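Local atomic coordinates of VIN1 (PDB entry 6BFI), a protein that binds actin filaments and may take part in cell-cell adhesion, as a sponge homolog of vinculin. Residues E370-D375 with R488-V493. Numbering follows the deposited sequence.
Sequences ERVATD and RSVDGV
Val372 meets Val490 where the last turns of two helices, 344-375 and 466-493, come together, and this pair of branched side chains makes the apolar part of the contact. Both point at the partner helix, and the two side chains run in opposing senses, overlapping side by side rather than meeting end to end. Placing CG1 of Val490 anti to the backbone N (chi1 164°), beside the carbonyl carbon, brings this branch rather than CG2 to Val372. It lies 3.5 Å from Val372 CG2. Val372 CG1 is 4.0 Å from the same Val490 CG1, which thus rests against both methyls. Valine suits both places, for its short, branched side chain fills the gap between helices whose nearest CA atoms, those of Val372 and Val490, are 7.9 Å apart.

Such apolar seams between long helices are how the helical bundles of the vinculin/alpha-catenin family are built. This one is small but buried: helices 399-427 and 496-519 cover Val372 with Val424 and Phe499, while Leu438 of helix 432-449 packs against Val490.

Among the polar groups, Asp491 reaches Val372 with its OD1, 3.9 Å from Val372 CG1. OD1 is also in a salt bridge with Arg540, which probably offsets the cost of burying a carboxylate, so an acid can stand at the edge of an apolar contact. On the other helix, Arg371 and Asp375, one turn apart, form a salt bridge: Arg371 NE lies 3.0 Å from Asp375 OD2, on the syn side of the carboxylate but tilted somewhat out of its plane. Arg416 and Thr420 also bind OD2, so this buried acid has several partners. Thr374 is short enough to fold back on its own helix, and its OG1 hydroxyl donates a hydrogen bond to Glu370 O, 3.1 Å away; Thr374 N reaches the same oxygen from the opposite face of the carbonyl plane.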
ATOM      1  N   GLU A 370      12.420 -19.484  -5.309  1.00 65.65           N
ATOM      2  CA  GLU A 370      12.776 -20.780  -4.742  1.00 68.22           C
ATOM      3  C   GLU A 370      12.354 -20.875  -3.281  1.00 65.39           C
ATOM      4  O   GLU A 370      11.818 -21.904  -2.849  1.00 66.70           O
ATOM      5  CB  GLU A 370      14.279 -21.020  -4.889  1.00 73.77           C
ATOM      6  CG  GLU A 370      14.669 -22.487  -4.926  1.00 81.47           C
ATOM      7  CD  GLU A 370      16.169 -22.697  -4.859  1.00 85.31           C
ATOM      8  OE1 GLU A 370      16.859 -21.866  -4.233  1.00 83.98           O
ATOM      9  OE2 GLU A 370      16.658 -23.694  -5.432  1.00 92.06           O
ATOM     10  N   ARG A 371      12.586 -19.810  -2.506  1.00 63.26           N
ATOM     11  CA  ARG A 371      12.090 -19.775  -1.133  1.00 58.21           C
ATOM     12  C   ARG A 371      10.583 -19.984  -1.092  1.00 54.67           C
ATOM     13  O   ARG A 371      10.075 -20.729  -0.246  1.00 52.08           O
ATOM     14  CB  ARG A 371      12.459 -18.448  -0.469  1.00 54.57           C
ATOM     15  CG  ARG A 371      13.821 -18.442   0.209  1.00 63.44           C
ATOM     16  CD  ARG A 371      13.805 -19.232   1.511  1.00 59.00           C
ATOM     17  NE  ARG A 371      12.940 -18.619   2.515  1.00 59.95           N
ATOM     18  CZ  ARG A 371      13.337 -17.697   3.388  1.00 58.06           C
ATOM     19  NH1 ARG A 371      14.597 -17.278   3.385  1.00 58.75           N
ATOM     20  NH2 ARG A 371      12.476 -17.194   4.265  1.00 51.16           N
ATOM     21  N   VAL A 372       9.851 -19.341  -2.004  1.00 53.11           N
ATOM     22  CA  VAL A 372       8.404 -19.528  -2.036  1.00 53.52           C
ATOM     23  C   VAL A 372       8.055 -20.962  -2.422  1.00 57.59           C
ATOM     24  O   VAL A 372       7.165 -21.580  -1.824  1.00 58.12           O
ATOM     25  CB  VAL A 372       7.755 -18.507  -2.984  1.00 54.23           C
ATOM     26  CG1 VAL A 372       6.272 -18.792  -3.142  1.00 54.10           C
ATOM     27  CG2 VAL A 372       7.981 -17.106  -2.456  1.00 53.79           C
ATOM     28  N   ALA A 373       8.754 -21.517  -3.416  1.00 55.36           N
ATOM     29  CA  ALA A 373       8.485 -22.890  -3.832  1.00 61.19           C
ATOM     30  C   ALA A 373       8.725 -23.883  -2.701  1.00 65.63           C
ATOM     31  O   ALA A 373       8.061 -24.923  -2.637  1.00 64.37           O
ATOM     32  CB  ALA A 373       9.340 -23.254  -5.043  1.00 66.96           C
ATOM     33  N   THR A 374       9.662 -23.582  -1.800  1.00 65.58           N
ATOM     34  CA  THR A 374       9.957 -24.507  -0.712  1.00 63.65           C
ATOM     35  C   THR A 374       9.000 -24.325   0.461  1.00 56.83           C
ATOM     36  O   THR A 374       8.452 -25.303   0.985  1.00 54.70           O
ATOM     37  CB  THR A 374      11.400 -24.324  -0.245  1.00 64.27           C
ATOM     38  OG1 THR A 374      12.292 -24.581  -1.337  1.00 62.87           O
ATOM     39  CG2 THR A 374      11.714 -25.280   0.900  1.00 63.98           C
ATOM     40  N   ASP A 375       8.786 -23.080   0.886  1.00 56.06           N
ATOM     41  CA  ASP A 375       8.095 -22.841   2.151  1.00 56.29           C
ATOM     42  C   ASP A 375       6.576 -22.922   2.027  1.00 53.26           C
ATOM     43  O   ASP A 375       5.904 -23.274   3.003  1.00 55.87           O
ATOM     44  CB  ASP A 375       8.510 -21.483   2.716  1.00 57.90           C
ATOM     45  CG  ASP A 375      10.012 -21.373   2.934  1.00 66.63           C
ATOM     46  OD1 ASP A 375      10.696 -22.419   2.957  1.00 73.05           O
ATOM     47  OD2 ASP A 375      10.509 -20.237   3.089  1.00 66.34           O
ATOM     48  N   ARG A 488      -1.435 -15.565  -1.386  1.00 51.24           N
ATOM     49  CA  ARG A 488      -1.856 -14.907  -2.620  1.00 56.97           C
ATOM     50  C   ARG A 488      -1.046 -13.643  -2.875  1.00 57.67           C
ATOM     51  O   ARG A 488      -0.656 -13.366  -4.016  1.00 60.50           O
ATOM     52  CB  ARG A 488      -3.347 -14.575  -2.572  1.00 65.05           C
ATOM     53  CG  ARG A 488      -4.249 -15.639  -3.170  1.00 76.75           C
ATOM     54  CD  ARG A 488      -5.623 -15.066  -3.485  1.00 86.68           C
ATOM     55  NE  ARG A 488      -6.207 -14.377  -2.337  1.00 90.43           N
ATOM     56  CZ  ARG A 488      -6.968 -14.965  -1.420  1.00 93.77           C
ATOM     57  NH1 ARG A 488      -7.241 -16.259  -1.515  1.00 93.98           N
ATOM     58  NH2 ARG A 488      -7.456 -14.261  -0.407  1.00 96.41           N
ATOM     59  N   SER A 489      -0.788 -12.854  -1.829  1.00 55.56           N
ATOM     60  CA  SER A 489       0.032 -11.659  -2.013  1.00 55.62           C
ATOM     61  C   SER A 489       1.455 -12.029  -2.420  1.00 52.39           C
ATOM     62  O   SER A 489       2.029 -11.425  -3.343  1.00 46.59           O
ATOM     63  CB  SER A 489       0.038 -10.821  -0.735  1.00 57.11           C
ATOM     64  OG  SER A 489      -1.272 -10.407  -0.397  1.00 61.62           O
ATOM     65  N   VAL A 490       2.035 -13.026  -1.747  1.00 50.78           N
ATOM     66  CA  VAL A 490       3.390 -13.464  -2.075  1.00 51.02           C
ATOM     67  C   VAL A 490       3.468 -13.912  -3.531  1.00 55.67           C
ATOM     68  O   VAL A 490       4.383 -13.525  -4.270  1.00 58.31           O
ATOM     69  CB  VAL A 490       3.840 -14.573  -1.111  1.00 45.37           C
ATOM     70  CG1 VAL A 490       5.052 -15.290  -1.658  1.00 44.70           C
ATOM     71  CG2 VAL A 490       4.151 -13.982   0.254  1.00 43.54           C
ATOM     72  N   ASP A 491       2.499 -14.723  -3.969  1.00 56.53           N
ATOM     73  CA  ASP A 491       2.467 -15.135  -5.369  1.00 63.11           C
ATOM     74  C   ASP A 491       2.267 -13.946  -6.298  1.00 60.95           C
ATOM     75  O   ASP A 491       2.750 -13.958  -7.435  1.00 58.12           O
ATOM     76  CB  ASP A 491       1.366 -16.172  -5.593  1.00 70.35           C
ATOM     77  CG  ASP A 491       1.604 -17.456  -4.821  1.00 76.96           C
ATOM     78  OD1 ASP A 491       2.755 -17.690  -4.395  1.00 83.34           O
ATOM     79  OD2 ASP A 491       0.643 -18.233  -4.645  1.00 78.59           O
ATOM     80  N   GLY A 492       1.564 -12.910  -5.835  1.00 59.50           N
ATOM     81  CA  GLY A 492       1.387 -11.727  -6.660  1.00 61.28           C
ATOM     82  C   GLY A 492       2.682 -10.969  -6.885  1.00 62.87           C
ATOM     83  O   GLY A 492       2.922 -10.441  -7.976  1.00 54.92           O
ATOM     84  N   VAL A 493       3.536 -10.901  -5.863  1.00 60.31           N
ATOM     85  CA  VAL A 493       4.802 -10.188  -6.016  1.00 55.78           C
ATOM     86  C   VAL A 493       5.814 -11.025  -6.791  1.00 62.45           C
ATOM     87  O   VAL A 493       6.526 -10.508  -7.661  1.00 68.73           O
ATOM     88  CB  VAL A 493       5.351  -9.779  -4.639  1.00 53.94           C
ATOM     89  CG1 VAL A 493       6.736  -9.168  -4.781  1.00 59.30           C
ATOM     90  CG2 VAL A 493       4.402  -8.811  -3.959  1.00 58.31           C
TER